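Local coordinates for Lmo0547 protein (Listeria monocytogenes, PDB 4R9N), which probably regulates transcription as a SorC-family DNA-binding protein, its sugar-binding domain likely sensing a carbohydrate effector, at residues E174-V180 and A196-I200; L225-L231 and R248-I253; V150-Y156 and V180-I184. All blocks are in the same frame, centred on the assembly; numbering follows the deposited sequence. Where two conformers were deposited one is given.

Contact 1: E174-V180 and A196-I200; sequences ELRYKDV and AKTEI
Segment 174-180 is the last turn of helix 169-177 and the loop that leaves it, and 196-200 is the loop that leads into helix 199-202. Their backbones come nearest at V180 and A196, with the CA atoms 6.6 Å apart. The helix ends in a Schellman motif. V180 N bonds to L175 O, D179 N bonds to R176 O, and D179 takes positive phi as the C-prime residue. This turn directs the chain from the helix into strand 180-184.

Two side chains of 174-180 reach across to the loop. The hydroxyl T198 OG1 donates to E174 OE2 at 2.7 Å, and it meets the anti lone pair of that oxygen. E174 is bent at chi2 (68°), which turns its carboxylate toward T198. K178 comes to the same oxygen from the other side: NZ makes a salt bridge to E174 OE2 at 2.8 Å, on the syn side and 18° out of the carboxylate plane. K178 also runs alongside K197 O, and NZ donates to that oxygen at 2.7 Å, in the carbonyl plane. Water 1 donates to E174 OE2 at 2.6 Å and accepts from E199 N, so it ties the carboxylate to the start of the next helix.

Beside these polar groups the contact is apolar. V180 CG2 touches A196 CB at 3.7 Å, and L175 CD2 lies 4.2 Å from T198 CG2. F188 of strand 187-190 packs against both L175 and V180.

E174 OE2 thus accepts from a hydroxyl, an ammonium group and a water. Such a crowd of donors probably favours the ionised carboxylate. K178 NZ bonds to both the carboxylate and K197 O, which would help to stabilise its charge.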
loop_
_atom_site.group_PDB
_atom_site.type_symbol
_atom_site.label_atom_id
_atom_site.label_comp_id
_atom_site.label_asym_id
_atom_site.label_seq_id
_atom_site.Cartn_x
_atom_site.Cartn_y
_atom_site.Cartn_z
ATOM N N GLU A 174 13.444 2.833 -17.911
ATOM C CA GLU A 174 12.139 2.940 -18.576
ATOM C C GLU A 174 11.188 3.818 -17.760
ATOM O O GLU A 174 10.558 4.755 -18.296
ATOM C CB GLU A 174 11.603 1.522 -18.887
ATOM C CG GLU A 174 10.122 1.391 -19.173
ATOM C CD GLU A 174 9.642 2.025 -20.465
ATOM O OE1 GLU A 174 10.448 2.635 -21.199
ATOM O OE2 GLU A 174 8.404 1.921 -20.714
ATOM N N LEU A 175 11.131 3.575 -16.454
ATOM C CA LEU A 175 10.270 4.343 -15.563
ATOM C C LEU A 175 10.635 5.800 -15.546
ATOM O O LEU A 175 9.748 6.623 -15.661
ATOM C CB LEU A 175 10.295 3.712 -14.147
ATOM C CG LEU A 175 9.783 2.259 -14.079
ATOM C CD1 LEU A 175 9.859 1.704 -12.673
ATOM C CD2 LEU A 175 8.323 2.161 -14.484
ATOM N N ARG A 176 11.943 6.135 -15.465
ATOM C CA ARG A 176 12.401 7.513 -15.538
ATOM C C ARG A 176 12.003 8.159 -16.852
ATOM O O ARG A 176 11.493 9.269 -16.887
ATOM C CB ARG A 176 13.950 7.606 -15.391
ATOM C CG ARG A 176 14.419 8.755 -14.495
ATOM C CD ARG A 176 15.900 8.675 -14.105
ATOM N NE ARG A 176 16.077 8.790 -12.637
ATOM C CZ ARG A 176 16.590 7.848 -11.828
ATOM N NH1 ARG A 176 17.022 6.677 -12.300
ATOM N NH2 ARG A 176 16.685 8.090 -10.507
ATOM N N TYR A 177 12.286 7.460 -17.941
ATOM C CA TYR A 177 11.983 7.969 -19.249
ATOM C C TYR A 177 10.498 8.274 -19.378
ATOM O O TYR A 177 10.121 9.222 -20.069
ATOM C CB TYR A 177 12.413 6.932 -20.299
ATOM C CG TYR A 177 12.146 7.358 -21.729
ATOM C CD1 TYR A 177 12.785 8.478 -22.264
ATOM C CD2 TYR A 177 11.267 6.643 -22.546
ATOM C CE1 TYR A 177 12.550 8.875 -23.557
ATOM C CE2 TYR A 177 11.055 7.020 -23.871
ATOM C CZ TYR A 177 11.688 8.145 -24.352
ATOM O OH TYR A 177 11.486 8.562 -25.650
ATOM N N LYS A 178 9.684 7.473 -18.702
ATOM C CA LYS A 178 8.214 7.643 -18.699
ATOM C C LYS A 178 7.698 8.585 -17.596
ATOM O O LYS A 178 6.503 8.659 -17.340
ATOM C CB LYS A 178 7.559 6.291 -18.621
ATOM C CG LYS A 178 7.719 5.380 -19.848
ATOM C CD LYS A 178 6.875 5.825 -21.018
ATOM C CE LYS A 178 7.132 4.971 -22.265
ATOM N NZ LYS A 178 6.635 3.540 -22.232
ATOM N N ASP A 179 8.606 9.270 -16.937
ATOM C CA ASP A 179 8.275 10.293 -15.929
ATOM C C ASP A 179 7.508 9.747 -14.748
ATOM O O ASP A 179 6.653 10.414 -14.118
ATOM C CB ASP A 179 7.561 11.502 -16.560
ATOM C CG ASP A 179 8.367 12.123 -17.687
ATOM O OD1 ASP A 179 9.584 12.386 -17.487
ATOM O OD2 ASP A 179 7.774 12.325 -18.770
ATOM N N VAL A 180 7.799 8.506 -14.414
ATOM C CA VAL A 180 7.245 7.897 -13.195
ATOM C C VAL A 180 7.779 8.551 -11.923
ATOM O O VAL A 180 8.969 8.852 -11.828
ATOM C CB VAL A 180 7.573 6.377 -13.231
ATOM C CG1 VAL A 180 7.441 5.741 -11.862
ATOM C CG2 VAL A 180 6.663 5.694 -14.200
ATOM N N ALA A 196 1.521 5.096 -15.511
ATOM C CA ALA A 196 2.280 5.318 -16.715
ATOM C C ALA A 196 1.973 4.256 -17.781
ATOM O O ALA A 196 1.636 3.081 -17.490
ATOM C CB ALA A 196 3.778 5.374 -16.435
ATOM N N LYS A 197 2.104 4.683 -19.040
ATOM C CA LYS A 197 2.036 3.757 -20.160
ATOM C C LYS A 197 3.361 3.039 -20.313
ATOM O O LYS A 197 4.247 3.537 -20.969
ATOM C CB LYS A 197 1.711 4.512 -21.440
ATOM C CG LYS A 197 0.307 5.125 -21.437
ATOM C CD LYS A 197 -0.069 5.453 -22.879
ATOM C CE LYS A 197 -1.206 6.460 -23.015
ATOM N NZ LYS A 197 -2.465 5.753 -23.397
ATOM N N THR A 198 3.471 1.881 -19.704
ATOM C CA THR A 198 4.713 1.163 -19.624
ATOM C C THR A 198 4.355 -0.278 -19.422
ATOM O O THR A 198 3.336 -0.613 -18.791
ATOM C CB THR A 198 5.682 1.731 -18.523
ATOM O OG1 THR A 198 6.947 1.080 -18.616
ATOM C CG2 THR A 198 5.165 1.504 -17.122
ATOM N N GLU A 199 5.163 -1.122 -20.037
ATOM C CA GLU A 199 5.029 -2.578 -19.985
ATOM C C GLU A 199 4.768 -3.147 -18.612
ATOM O O GLU A 199 3.848 -3.941 -18.442
ATOM C CB GLU A 199 6.312 -3.240 -20.554
ATOM C CG GLU A 199 6.316 -4.773 -20.541
ATOM C CD GLU A 199 7.057 -5.417 -19.363
ATOM O OE1 GLU A 199 7.905 -4.779 -18.710
ATOM O OE2 GLU A 199 6.809 -6.619 -19.109
ATOM N N ILE A 200 5.600 -2.782 -17.632
ATOM C CA ILE A 200 5.443 -3.296 -16.280
ATOM C C ILE A 200 3.972 -3.201 -15.787
ATOM O O ILE A 200 3.435 -4.172 -15.277
ATOM C CB ILE A 200 6.428 -2.645 -15.255
ATOM C CG1 ILE A 200 7.874 -3.141 -15.521
ATOM C CG2 ILE A 200 6.020 -3.018 -13.838
ATOM C CD1 ILE A 200 8.892 -2.734 -14.468
HETATM O O HOH W 1 7.254 -0.167 -21.827
#

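Contact 2: L225-L231 and R248-I253; sequences LQKKEAL and RMAEYI
L225 and K228 close on Y252 where the turn that starts helix 228-236 meets the C-terminal helix 247-253. Both helices belong to the Rossmann-like alpha/beta fold: strand 217-221 leads to the first, and strand 242-246 runs directly into the second.

The tight part lies around the Y252 ring. K228 CD sits over one face, 3.5 Å from the ring centroid and offset toward the rim. This is a CH-pi contact. The lysine then continues across the same face, and NZ lies 3.7 Å from the centroid in a cation-pi contact, 21° off the ring normal. K228 is extended throughout, with CG anti to the backbone N (chi1 172°), which lets its methylenes and its ammonium group share the ring. L225 CD2 comes obliquely to 3.2 Å from Y252 CD2, a very short approach for two carbons. The same methyl reaches the selenomethionine M249, whose CE is 3.5 Å away. M249 is bent at chi2 and chi3, which brings its end round to L225.

Deeper in the interface K228 CG touches I253 CG2 at 3.8 Å. Packing is looser at L231, whose CD2 lies 4.2 Å from I253 CD1 and a little farther from M249 CG. I253 is also covered by L11 and F15 of helix 3-15, so this side joins the contact to the N-terminal helix.

The outer side is more open to solvent. L225 and Y252 are exposed residues even though they touch closely, and K228 is partly exposed. R248 borders the contact; in the conformer given, its NH1 bonds to M28 O.

K228 also holds the end of the last helix. Its NZ donates to Y252 O at 2.9 Å, tilted 25° from the carbonyl plane.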
loop_
_atom_site.group_PDB
_atom_site.type_symbol
_atom_site.label_atom_id
_atom_site.label_comp_id
_atom_site.label_asym_id
_atom_site.label_seq_id
_atom_site.Cartn_x
_atom_site.Cartn_y
_atom_site.Cartn_z
ATOM N N LEU A 225 11.816 10.704 3.783
ATOM C CA LEU A 225 11.602 11.934 3.044
ATOM C C LEU A 225 11.812 11.748 1.517
ATOM O O LEU A 225 11.184 12.451 0.727
ATOM C CB LEU A 225 12.421 13.068 3.714
ATOM C CG LEU A 225 12.016 13.285 5.229
ATOM C CD1 LEU A 225 13.001 14.169 5.979
ATOM C CD2 LEU A 225 10.613 13.859 5.464
ATOM N N GLN A 226 12.602 10.749 1.098
ATOM C CA GLN A 226 12.746 10.384 -0.319
ATOM C C GLN A 226 11.399 10.022 -0.961
ATOM O O GLN A 226 11.259 10.019 -2.184
ATOM C CB GLN A 226 13.716 9.190 -0.491
ATOM C CG GLN A 226 15.204 9.536 -0.343
ATOM C CD GLN A 226 16.141 8.342 -0.557
ATOM O OE1 GLN A 226 15.705 7.234 -0.880
ATOM N NE2 GLN A 226 17.436 8.569 -0.377
ATOM N N LYS A 227 10.399 9.651 -0.155
ATOM C CA LYS A 227 9.081 9.329 -0.739
ATOM C C LYS A 227 8.103 10.518 -0.866
ATOM O O LYS A 227 6.973 10.341 -1.286
ATOM C CB LYS A 227 8.429 8.231 0.059
ATOM C CG LYS A 227 9.237 6.965 0.186
ATOM C CD LYS A 227 8.374 5.986 0.949
ATOM C CE LYS A 227 9.115 4.717 1.351
ATOM N NZ LYS A 227 8.021 3.773 1.776
ATOM N N LYS A 228 8.540 11.729 -0.542
ATOM C CA LYS A 228 7.675 12.900 -0.631
ATOM C C LYS A 228 7.005 13.081 -1.962
ATOM O O LYS A 228 5.778 13.247 -2.041
ATOM C CB LYS A 228 8.456 14.185 -0.273
ATOM C CG LYS A 228 7.698 15.489 -0.508
ATOM C CD LYS A 228 8.526 16.658 0.051
ATOM C CE LYS A 228 8.108 18.008 -0.457
ATOM N NZ LYS A 228 8.833 19.089 0.324
ATOM N N GLU A 229 7.791 13.078 -3.039
ATOM C CA GLU A 229 7.225 13.277 -4.353
ATOM C C GLU A 229 6.161 12.223 -4.685
ATOM O O GLU A 229 5.057 12.532 -5.181
ATOM C CB GLU A 229 8.371 13.308 -5.378
ATOM C CG GLU A 229 7.942 13.409 -6.818
ATOM C CD GLU A 229 9.138 13.454 -7.810
ATOM O OE1 GLU A 229 10.049 12.570 -7.796
ATOM O OE2 GLU A 229 9.129 14.362 -8.632
ATOM N N ALA A 230 6.478 10.970 -4.408
ATOM C CA ALA A 230 5.535 9.873 -4.648
ATOM C C ALA A 230 4.256 10.051 -3.843
ATOM O O ALA A 230 3.167 9.890 -4.330
ATOM C CB ALA A 230 6.181 8.562 -4.259
ATOM N N LEU A 231 4.418 10.346 -2.574
ATOM C CA LEU A 231 3.248 10.525 -1.689
ATOM C C LEU A 231 2.366 11.695 -2.055
ATOM O O LEU A 231 1.088 11.625 -2.116
ATOM C CB LEU A 231 3.767 10.639 -0.270
ATOM C CG LEU A 231 2.734 10.784 0.814
ATOM C CD1 LEU A 231 1.753 9.634 0.760
ATOM C CD2 LEU A 231 3.473 10.789 2.136
ATOM N N ARG A 248 7.527 14.426 11.242
ATOM C CA ARG A 248 8.622 14.857 10.353
ATOM C C ARG A 248 8.200 14.838 8.863
ATOM O O ARG A 248 8.463 15.790 8.117
ATOM C CB ARG A 248 9.838 13.965 10.592
ATOM C CG ARG A 248 11.201 14.578 10.298
ATOM C CD ARG A 248 12.237 14.097 11.314
ATOM N NE ARG A 248 12.173 12.649 11.533
ATOM C CZ ARG A 248 12.705 11.999 12.572
ATOM N NH1 ARG A 248 12.581 10.687 12.652
ATOM N NH2 ARG A 248 13.373 12.636 13.505
HETATM N N MSE A 249 7.531 13.756 8.438
HETATM C CA MSE A 249 7.039 13.652 7.079
HETATM C C MSE A 249 5.937 14.655 6.877
HETATM O O MSE A 249 5.853 15.249 5.822
HETATM C CB MSE A 249 6.444 12.275 6.803
HETATM C CG MSE A 249 5.798 12.155 5.436
HETATM SE SE MSE A 249 7.140 12.126 3.970
HETATM C CE MSE A 249 8.437 11.131 5.048
ATOM N N ALA A 250 5.054 14.810 7.858
ATOM C CA ALA A 250 3.976 15.791 7.726
ATOM C C ALA A 250 4.515 17.227 7.487
ATOM O O ALA A 250 3.991 17.959 6.632
ATOM C CB ALA A 250 3.076 15.737 8.914
ATOM N N GLU A 251 5.557 17.612 8.204
ATOM C CA GLU A 251 6.109 18.970 8.080
ATOM C C GLU A 251 6.638 19.189 6.685
ATOM O O GLU A 251 6.453 20.254 6.084
ATOM C CB GLU A 251 7.202 19.212 9.127
ATOM C CG GLU A 251 6.635 19.380 10.539
ATOM C CD GLU A 251 7.633 19.101 11.667
ATOM O OE1 GLU A 251 8.833 18.860 11.393
ATOM O OE2 GLU A 251 7.218 19.120 12.853
ATOM N N TYR A 252 7.268 18.149 6.171
ATOM C CA TYR A 252 7.927 18.181 4.916
ATOM C C TYR A 252 6.932 18.219 3.767
ATOM O O TYR A 252 7.226 18.794 2.733
ATOM C CB TYR A 252 8.827 16.936 4.815
ATOM C CG TYR A 252 9.826 16.972 3.702
ATOM C CD1 TYR A 252 10.526 18.150 3.388
ATOM C CD2 TYR A 252 10.107 15.828 2.964
ATOM C CE1 TYR A 252 11.454 18.183 2.353
ATOM C CE2 TYR A 252 11.031 15.849 1.922
ATOM C CZ TYR A 252 11.711 17.020 1.628
ATOM O OH TYR A 252 12.625 17.018 0.604
ATOM N N ILE A 253 5.777 17.580 3.909
ATOM C CA ILE A 253 4.804 17.613 2.831
ATOM C C ILE A 253 3.769 18.728 2.967
ATOM O O ILE A 253 3.011 18.951 2.040
ATOM C CB ILE A 253 4.103 16.255 2.591
ATOM C CG1 ILE A 253 3.205 15.835 3.748
ATOM C CG2 ILE A 253 5.136 15.178 2.300
ATOM C CD1 ILE A 253 2.360 14.603 3.416
#

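Contact 3: V150-Y156 and V180-I184; sequences VGVSSPY and VVGDI
S153 and D183 form a single antiparallel bridge beside a classic beta bulge, the unusual feature of this contact. The bulge is made by V181 and G182, which both face F189 in the two-stranded hairpin 180-184/187-190. The partner segment, 150-156, leaves the C-terminal end of strand 147-151 in the parallel sheet of the Rossmann-like fold. It runs roughly antiparallel to 180-184.

S153 and D183 are a hydrogen-bonded pair. S153 N donates to D183 O at 2.9 Å, nearly straight at 170° and in the carbonyl plane. D183 N returns a bond to S153 O at 2.8 Å, but it comes from above the carbonyl plane, 38° out of it. S153 O also lies 3.3 Å from G182 CA, where glycine lets the two backbones approach closely. D183 CG sits between its backbone N and carbonyl carbon (chi1 60°). This brings OD1 to 3.4 Å from S153 O, two acceptors with no bond between them.

I184 packs across two valines of 150-156. Its CG2 meets V150 CG2 and its CG1 meets V152 CG2, both at 3.9 Å. L209 and L212 of helix 209-213 also pack on I184, making this end part of the buried core.

At the other end P155 CG lies over the centre of the Y156 ring and is 4.1 Å from V180 CG1. P155 CG thus touches both the ring face and V180. Water 2 accepts from S154 OG and donates to V181 O, bridging the two segments near the bulge.

The Y156 hydroxyl completes the link: OH donates to V180 O at 2.7 Å from above the carbonyl plane, and that oxygen lies at the ring edge.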
loop_
_atom_site.group_PDB
_atom_site.type_symbol
_atom_site.label_atom_id
_atom_site.label_comp_id
_atom_site.label_asym_id
_atom_site.label_seq_id
_atom_site.Cartn_x
_atom_site.Cartn_y
_atom_site.Cartn_z
ATOM N N VAL A 150 -2.257 0.152 1.996
ATOM C CA VAL A 150 -1.198 0.122 0.977
ATOM C C VAL A 150 0.016 0.911 1.502
ATOM O O VAL A 150 -0.105 1.769 2.398
ATOM C CB VAL A 150 -1.661 0.693 -0.389
ATOM C CG1 VAL A 150 -2.828 -0.060 -0.931
ATOM C CG2 VAL A 150 -1.969 2.174 -0.256
ATOM N N GLY A 151 1.182 0.593 0.940
ATOM C CA GLY A 151 2.388 1.443 1.065
ATOM C C GLY A 151 2.535 2.352 -0.155
ATOM O O GLY A 151 1.965 2.117 -1.211
ATOM N N VAL A 152 3.384 3.358 -0.060
ATOM C CA VAL A 152 3.673 4.180 -1.221
ATOM C C VAL A 152 5.199 4.128 -1.369
ATOM O O VAL A 152 5.939 4.280 -0.388
ATOM C CB VAL A 152 3.223 5.651 -1.076
ATOM C CG1 VAL A 152 3.535 6.432 -2.361
ATOM C CG2 VAL A 152 1.765 5.734 -0.744
ATOM N N SER A 153 5.696 3.874 -2.566
ATOM C CA SER A 153 7.143 3.792 -2.710
ATOM C C SER A 153 7.630 4.557 -3.922
ATOM O O SER A 153 6.851 5.075 -4.698
ATOM C CB SER A 153 7.569 2.322 -2.773
ATOM O OG SER A 153 8.998 2.265 -2.726
ATOM N N SER A 154 8.944 4.672 -4.029
ATOM C CA SER A 154 9.575 5.355 -5.142
ATOM C C SER A 154 10.488 4.290 -5.680
ATOM O O SER A 154 11.215 3.697 -4.894
ATOM C CB SER A 154 10.377 6.559 -4.651
ATOM O OG SER A 154 11.248 7.030 -5.667
ATOM N N PRO A 155 10.483 4.054 -7.006
ATOM C CA PRO A 155 11.351 3.039 -7.546
ATOM C C PRO A 155 12.825 3.435 -7.600
ATOM O O PRO A 155 13.593 2.637 -8.048
ATOM C CB PRO A 155 10.855 2.888 -8.982
ATOM C CG PRO A 155 10.391 4.255 -9.352
ATOM C CD PRO A 155 9.739 4.744 -8.076
ATOM N N TYR A 156 13.197 4.629 -7.145
ATOM C CA TYR A 156 14.531 5.178 -7.390
ATOM C C TYR A 156 15.408 5.131 -6.139
ATOM O O TYR A 156 14.962 4.744 -5.068
ATOM C CB TYR A 156 14.406 6.620 -7.878
ATOM C CG TYR A 156 13.527 6.778 -9.088
ATOM C CD1 TYR A 156 13.755 5.999 -10.264
ATOM C CD2 TYR A 156 12.424 7.636 -9.065
ATOM C CE1 TYR A 156 12.917 6.119 -11.379
ATOM C CE2 TYR A 156 11.589 7.767 -10.191
ATOM C CZ TYR A 156 11.852 7.006 -11.356
ATOM O OH TYR A 156 11.008 7.122 -12.463
ATOM N N VAL A 180 7.799 8.506 -14.414
ATOM C CA VAL A 180 7.245 7.897 -13.195
ATOM C C VAL A 180 7.779 8.551 -11.923
ATOM O O VAL A 180 8.969 8.852 -11.828
ATOM C CB VAL A 180 7.573 6.377 -13.231
ATOM C CG1 VAL A 180 7.441 5.741 -11.862
ATOM C CG2 VAL A 180 6.663 5.694 -14.200
ATOM N N VAL A 181 6.889 8.829 -10.975
ATOM C CA VAL A 181 7.279 9.392 -9.684
ATOM C C VAL A 181 7.055 8.491 -8.487
ATOM O O VAL A 181 7.626 8.719 -7.439
ATOM C CB VAL A 181 6.609 10.747 -9.416
ATOM C CG1 VAL A 181 6.964 11.701 -10.529
ATOM C CG2 VAL A 181 5.113 10.621 -9.234
ATOM N N GLY A 182 6.214 7.464 -8.618
ATOM C CA GLY A 182 5.998 6.571 -7.476
ATOM C C GLY A 182 5.310 5.285 -7.863
ATOM O O GLY A 182 4.946 5.054 -9.035
ATOM N N ASP A 183 5.130 4.424 -6.874
ATOM C CA ASP A 183 4.303 3.225 -7.071
ATOM C C ASP A 183 3.462 2.898 -5.843
ATOM O O ASP A 183 3.834 3.203 -4.745
ATOM C CB ASP A 183 5.099 2.016 -7.526
ATOM C CG ASP A 183 6.174 1.598 -6.573
ATOM O OD1 ASP A 183 7.232 2.277 -6.519
ATOM O OD2 ASP A 183 6.031 0.508 -5.947
ATOM N N ILE A 184 2.304 2.336 -6.084
ATOM C CA ILE A 184 1.383 1.825 -5.048
ATOM C C ILE A 184 0.919 0.478 -5.614
ATOM O O ILE A 184 0.495 0.417 -6.790
ATOM C CB ILE A 184 0.153 2.776 -4.800
ATOM C CG1 ILE A 184 0.594 4.030 -4.039
ATOM C CG2 ILE A 184 -0.920 2.047 -4.009
ATOM C CD1 ILE A 184 -0.492 5.093 -3.947
HETATM O O HOH W 2 9.914 9.634 -6.770
#

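Contact 3 is the buried one, its centre about 9 Å from the centre of the chain. Contacts 1 and 2 lie farther out and are partly buried. Contact 3 relies on backbone bonds, a tyrosine hydroxyl and apolar branches. Contact 1 centres on a shared carboxylate, and contact 2 on an aromatic ring with a lysine over it. Contacts 1 and 3 share V180, because helix 169-177 leads into strand 180-184, and L175 CD1 packs on P155 CB. Contact 2 joins contact 3 through A230, which packs on G182, and through K227 NZ, probably hydrogen-bonded to V152 O. Contacts 1 and 2 do not touch; their nearest atoms are about 6 Å apart.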